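Local coordinates for protein glycine betaine/carnitine/choline ABC transporter (Staphylococcus aureus subsp. aureus Mu50, PDB 3O66) that probably captures glycine betaine, carnitine, choline or a related quaternary ammonium compound as the substrate-binding component of an ABC importer, at residues D142-D148 and E188-L194; A117-K122 and Y205-L210. One frame throughout, in Å; residues are numbered along the deposited sequence.

Contact 1 (D142-D148 and E188-L194); sequences DLRLGMD and EKLDVAL
Arg-144 and Asp-191 meet side-on where two parallel strands begin to pair. Arg-144 NE donates to Asp-191 OD2, and Arg-144 NH2 to Asp-191 OD1, the latter 3.0 Å long: a two-pronged salt bridge with nearly straight bonds. The carboxylate oxygens lie in the guanidinium plane, yet the two planes are turned 51° apart, so the arginine nitrogens come from above the carboxylate. That approach leaves the anti lone pair of Asp-191 OD2 for the backbone N of Arg-144, 2.8 Å away; one oxygen thus serves main chain and side chain of the same residue. A bend at chi3 (-64°) swings the guanidinium back over the turn before the second strand. There NH1 and NH2 both make weak bonds to Glu-188 O, on the residue whose positive phi ends helix 181-186 in a Schellman motif, while Lys-189 O lies above one guanidinium face, offset toward its rim. Arginine suits the place: its several N-H groups serve carboxylate and carbonyl together. At this entry Arg-144 O accepts an extra bond from Asp-191 N.

Beyond it runs regular parallel sheet, with strand 144-148 between 172-176 and 192-196, as in the α/β lobes of periplasmic-binding-protein folds. Val-192 N donates to Arg-144 O, Gly-146 N to Val-192 O, and Leu-194 N to Gly-146 O at 2.8 Å. On the face bearing Leu-145 and Val-192, Leu-145 CD1 rests 3.7 Å from Val-192 CG1; CG lies anti to the backbone N (chi1 179°), bringing the branch across toward the valine. On the other face Leu-190 spreads both methyls over Gly-146, Leu-190 CD1 lying 3.6 Å from Gly-146 CA, where the missing side chain makes room. A water joins Asp-148 N to Leu-194 O.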
# COMPACT_ATOMS: atom_id res chain seq x y z
N ASP A 142 -26.78 2.05 -14.68
CA ASP A 142 -27.20 0.67 -14.91
C ASP A 142 -26.27 -0.32 -14.20
O ASP A 142 -26.40 -1.54 -14.39
CB ASP A 142 -27.24 0.40 -16.42
CG ASP A 142 -28.23 1.31 -17.15
OD1 ASP A 142 -29.35 1.53 -16.64
OD2 ASP A 142 -27.87 1.80 -18.25
N LEU A 143 -25.36 0.17 -13.37
CA LEU A 143 -24.33 -0.69 -12.76
C LEU A 143 -24.52 -0.88 -11.24
O LEU A 143 -25.08 -0.02 -10.58
CB LEU A 143 -22.93 -0.15 -13.05
CG LEU A 143 -22.50 -0.14 -14.53
CD1 LEU A 143 -21.10 0.47 -14.74
CD2 LEU A 143 -22.56 -1.54 -15.15
N ARG A 144 -24.04 -2.00 -10.71
CA ARG A 144 -24.05 -2.31 -9.28
C ARG A 144 -22.65 -2.03 -8.70
O ARG A 144 -21.65 -2.64 -9.15
CB ARG A 144 -24.43 -3.79 -9.05
CG ARG A 144 -25.82 -4.18 -9.60
CD ARG A 144 -25.95 -5.71 -9.77
NE ARG A 144 -25.00 -6.19 -10.78
CZ ARG A 144 -24.72 -7.47 -11.00
NH1 ARG A 144 -25.32 -8.42 -10.30
NH2 ARG A 144 -23.83 -7.81 -11.93
N LEU A 145 -22.57 -1.09 -7.75
CA LEU A 145 -21.35 -0.79 -6.96
C LEU A 145 -21.33 -1.47 -5.57
O LEU A 145 -22.30 -1.39 -4.83
CB LEU A 145 -21.17 0.72 -6.76
CG LEU A 145 -19.96 1.22 -5.95
CD1 LEU A 145 -18.62 0.86 -6.62
CD2 LEU A 145 -20.06 2.74 -5.75
N GLY A 146 -20.22 -2.12 -5.24
CA GLY A 146 -19.95 -2.62 -3.87
C GLY A 146 -18.82 -1.78 -3.27
O GLY A 146 -17.83 -1.52 -3.96
N MSE A 147 -18.98 -1.36 -2.02
CA MSE A 147 -17.92 -0.61 -1.31
C MSE A 147 -17.88 -1.02 0.16
O MSE A 147 -18.86 -1.57 0.66
CB MSE A 147 -18.17 0.91 -1.42
CG MSE A 147 -19.35 1.37 -0.63
SE MSE A 147 -20.98 1.03 -1.62
CE MSE A 147 -21.26 2.90 -2.17
N ASP A 148 -16.78 -0.74 0.85
CA ASP A 148 -16.73 -0.92 2.30
C ASP A 148 -17.88 -0.16 2.97
O ASP A 148 -18.16 0.98 2.61
CB ASP A 148 -15.43 -0.37 2.90
CG ASP A 148 -15.32 -0.66 4.38
OD1 ASP A 148 -15.04 -1.81 4.77
OD2 ASP A 148 -15.57 0.26 5.18
N GLU A 188 -19.77 -11.80 -10.42
CA GLU A 188 -20.71 -10.94 -11.14
C GLU A 188 -21.92 -10.53 -10.28
O GLU A 188 -22.98 -10.16 -10.84
CB GLU A 188 -21.13 -11.56 -12.51
CG GLU A 188 -19.90 -11.90 -13.37
CD GLU A 188 -20.14 -11.86 -14.86
OE1 GLU A 188 -20.95 -11.04 -15.33
OE2 GLU A 188 -19.49 -12.65 -15.58
N LYS A 189 -21.76 -10.60 -8.95
CA LYS A 189 -22.72 -9.99 -8.03
C LYS A 189 -22.58 -8.46 -8.00
O LYS A 189 -23.51 -7.77 -7.59
CB LYS A 189 -22.60 -10.57 -6.61
CG LYS A 189 -23.12 -12.00 -6.45
CD LYS A 189 -24.67 -12.06 -6.68
CE LYS A 189 -25.25 -13.47 -6.47
NZ LYS A 189 -24.55 -14.55 -7.27
N LEU A 190 -21.43 -7.95 -8.44
CA LEU A 190 -21.21 -6.52 -8.61
C LEU A 190 -20.70 -6.26 -10.03
O LEU A 190 -20.14 -7.14 -10.66
CB LEU A 190 -20.14 -6.00 -7.63
CG LEU A 190 -20.38 -6.17 -6.13
CD1 LEU A 190 -19.13 -5.76 -5.38
CD2 LEU A 190 -21.61 -5.36 -5.69
N ASP A 191 -20.86 -5.03 -10.51
CA ASP A 191 -20.24 -4.62 -11.75
C ASP A 191 -18.98 -3.81 -11.48
O ASP A 191 -18.04 -3.81 -12.29
CB ASP A 191 -21.22 -3.80 -12.57
CG ASP A 191 -22.50 -4.59 -12.90
OD1 ASP A 191 -22.40 -5.70 -13.48
OD2 ASP A 191 -23.59 -4.10 -12.55
N VAL A 192 -18.98 -3.10 -10.35
CA VAL A 192 -17.88 -2.22 -9.93
C VAL A 192 -17.69 -2.37 -8.41
O VAL A 192 -18.70 -2.46 -7.64
CB VAL A 192 -18.20 -0.73 -10.27
CG1 VAL A 192 -17.02 0.18 -9.91
CG2 VAL A 192 -18.54 -0.56 -11.74
N ALA A 193 -16.43 -2.38 -7.95
CA ALA A 193 -16.11 -2.47 -6.54
C ALA A 193 -15.14 -1.34 -6.21
O ALA A 193 -14.29 -0.97 -7.05
CB ALA A 193 -15.46 -3.83 -6.22
N LEU A 194 -15.30 -0.77 -5.03
CA LEU A 194 -14.26 0.10 -4.48
C LEU A 194 -13.41 -0.78 -3.55
O LEU A 194 -13.81 -1.11 -2.43
CB LEU A 194 -14.88 1.25 -3.71
CG LEU A 194 -13.86 2.28 -3.18
CD1 LEU A 194 -13.09 3.01 -4.34
CD2 LEU A 194 -14.61 3.24 -2.33
O HOH W 1 -14.52 0.45 -0.31

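Contact 2 (A117-K122 and Y205-L210); sequences AFMVTK and YDLKVL
Three backbone hydrogen bonds tie Phe-118 and Val-120 to Lys-208 and Leu-210. Val-120 and Lys-208 form the antiparallel hydrogen-bonded pair: Lys-208 N donates to Val-120 O at 2.8 Å, and Val-120 N returns a bond to Lys-208 O at 3.0 Å. Leu-210 N then reaches Phe-118 O at 2.8 Å. Water extends the pairing at either end, bridging Phe-118 N to Leu-210 O and Lys-122 N to Tyr-205 O. The Lys-122 side chain crosses Asp-206 at about a right angle, but this approach is doubtful, since the lysine is modelled in two conformations.

Side chains alternate between the faces. Val-120 and Lys-208 lie side by side, with Val-120 CG2 3.9 Å from Lys-208 CB; the lysine adds aliphatic packing here while its NZ goes on to a salt bridge with Glu-131. On the face of Met-119 and Val-209, Ala-117 CB is small enough to let Val-209 CG1 approach to 3.6 Å. Selenomethionine Met-119, with CG between the backbone N and carbonyl carbon (chi1 58°) and a bend at chi3, carries its SE to Leu-207 CD1, 4.1 Å away. Its long, flexible chain also reaches Tyr-182 and Leu-185 of helix 181-186.

Short strand 208-209 is thus an antiparallel edge strand on 116-120, closing one side of a mixed five-stranded sheet in an α/β lobe of a substrate-binding protein.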
# COMPACT_ATOMS: atom_id res chain seq x y z
N ALA A 117 -9.64 2.14 -4.66
CA ALA A 117 -9.68 2.30 -6.09
C ALA A 117 -10.88 1.55 -6.61
O ALA A 117 -11.21 0.47 -6.12
CB ALA A 117 -8.39 1.71 -6.74
N PHE A 118 -11.51 2.11 -7.64
CA PHE A 118 -12.61 1.46 -8.33
C PHE A 118 -12.05 0.44 -9.27
O PHE A 118 -11.04 0.68 -9.93
CB PHE A 118 -13.47 2.47 -9.10
CG PHE A 118 -14.21 3.41 -8.19
CD1 PHE A 118 -15.43 3.03 -7.64
CD2 PHE A 118 -13.64 4.62 -7.80
CE1 PHE A 118 -16.11 3.89 -6.77
CE2 PHE A 118 -14.31 5.48 -6.91
CZ PHE A 118 -15.54 5.10 -6.39
N MSE A 119 -12.72 -0.70 -9.35
CA MSE A 119 -12.22 -1.81 -10.15
C MSE A 119 -13.35 -2.64 -10.71
O MSE A 119 -14.47 -2.66 -10.14
CB MSE A 119 -11.21 -2.67 -9.39
CG MSE A 119 -11.79 -3.25 -8.08
SE MSE A 119 -10.43 -4.15 -7.01
CE MSE A 119 -9.42 -2.55 -6.50
N VAL A 120 -13.06 -3.27 -11.84
CA VAL A 120 -14.05 -4.04 -12.61
C VAL A 120 -13.41 -5.32 -13.11
O VAL A 120 -12.17 -5.46 -13.05
CB VAL A 120 -14.62 -3.22 -13.79
CG1 VAL A 120 -15.31 -1.97 -13.28
CG2 VAL A 120 -13.53 -2.90 -14.90
N THR A 121 -14.21 -6.24 -13.65
CA THR A 121 -13.62 -7.41 -14.31
C THR A 121 -13.07 -7.01 -15.69
O THR A 121 -13.46 -5.97 -16.26
CB THR A 121 -14.64 -8.50 -14.58
OG1 THR A 121 -15.66 -7.98 -15.47
CG2 THR A 121 -15.28 -9.08 -13.25
N LYS A 122 -12.23 -7.86 -16.27
CA LYS A 122 -11.76 -7.66 -17.64
C LYS A 122 -12.90 -7.65 -18.66
O LYS A 122 -12.88 -6.87 -19.61
CB LYS A 122 -10.68 -8.67 -18.02
CG LYS A 122 -11.15 -10.11 -18.11
CD LYS A 122 -10.09 -10.99 -18.77
CE LYS A 122 -10.30 -12.46 -18.40
NZ LYS A 122 -10.55 -12.57 -16.93
N TYR A 205 -7.77 -12.79 -10.17
CA TYR A 205 -8.98 -12.72 -10.99
C TYR A 205 -8.82 -11.80 -12.18
O TYR A 205 -9.79 -11.55 -12.91
CB TYR A 205 -10.17 -12.24 -10.16
CG TYR A 205 -10.43 -13.05 -8.93
CD1 TYR A 205 -10.01 -14.39 -8.83
CD2 TYR A 205 -11.15 -12.52 -7.87
CE1 TYR A 205 -10.25 -15.14 -7.70
CE2 TYR A 205 -11.42 -13.26 -6.73
CZ TYR A 205 -10.96 -14.57 -6.66
OH TYR A 205 -11.21 -15.32 -5.54
N ASP A 206 -7.59 -11.34 -12.41
CA ASP A 206 -7.25 -10.46 -13.53
C ASP A 206 -8.22 -9.25 -13.59
O ASP A 206 -8.79 -8.96 -14.64
CB ASP A 206 -7.23 -11.26 -14.85
CG ASP A 206 -6.47 -10.55 -15.96
OD1 ASP A 206 -5.60 -9.70 -15.68
OD2 ASP A 206 -6.75 -10.85 -17.13
N LEU A 207 -8.42 -8.59 -12.46
CA LEU A 207 -9.34 -7.44 -12.38
C LEU A 207 -8.65 -6.19 -12.96
O LEU A 207 -7.42 -6.15 -13.04
CB LEU A 207 -9.75 -7.19 -10.93
CG LEU A 207 -10.45 -8.33 -10.15
CD1 LEU A 207 -10.71 -7.91 -8.69
CD2 LEU A 207 -11.77 -8.72 -10.83
N LYS A 208 -9.45 -5.23 -13.42
CA LYS A 208 -8.96 -4.00 -14.02
C LYS A 208 -9.18 -2.86 -13.02
O LYS A 208 -10.30 -2.53 -12.66
CB LYS A 208 -9.69 -3.70 -15.34
CG LYS A 208 -9.45 -2.27 -15.90
CD LYS A 208 -8.14 -2.17 -16.69
CE LYS A 208 -7.87 -0.70 -17.10
NZ LYS A 208 -6.49 -0.60 -17.59
N VAL A 209 -8.09 -2.27 -12.54
CA VAL A 209 -8.19 -1.14 -11.59
C VAL A 209 -8.28 0.12 -12.41
O VAL A 209 -7.46 0.31 -13.33
CB VAL A 209 -6.98 -1.12 -10.69
CG1 VAL A 209 -7.07 0.10 -9.69
CG2 VAL A 209 -6.87 -2.48 -9.96
N LEU A 210 -9.25 0.99 -12.11
CA LEU A 210 -9.46 2.22 -12.87
C LEU A 210 -8.65 3.38 -12.31
O LEU A 210 -8.48 3.49 -11.10
CB LEU A 210 -10.96 2.58 -12.91
CG LEU A 210 -11.89 1.50 -13.54
CD1 LEU A 210 -13.33 1.97 -13.45
CD2 LEU A 210 -11.50 1.27 -15.00
O HOH W 2 -9.88 4.52 -8.66
O HOH W 3 -11.57 -10.06 -14.56

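In the fold
Contacts 1 and 2 build successive parts of one sheet, their centres 11 Å apart, with strands 192-196 and 116-120 as the neighbours that join them. Ala-193 O and Met-119 N, 2.8 Å apart, probably form a hydrogen bond across this antiparallel seam. Packing crosses it too: Leu-194 CD1 lies 3.8 Å from Phe-118 CE2, and Asp-191 O lies 3.4 Å from Val-120 CG1. Along the chain, contact 1 is nested within the loop closed by contact 2, so parallel pairing is enclosed by an antiparallel pairing of more distant segments. Both lie in the same lobe; proteins of this family bind substrate between two lobes, and neither contact is identified as part of that site.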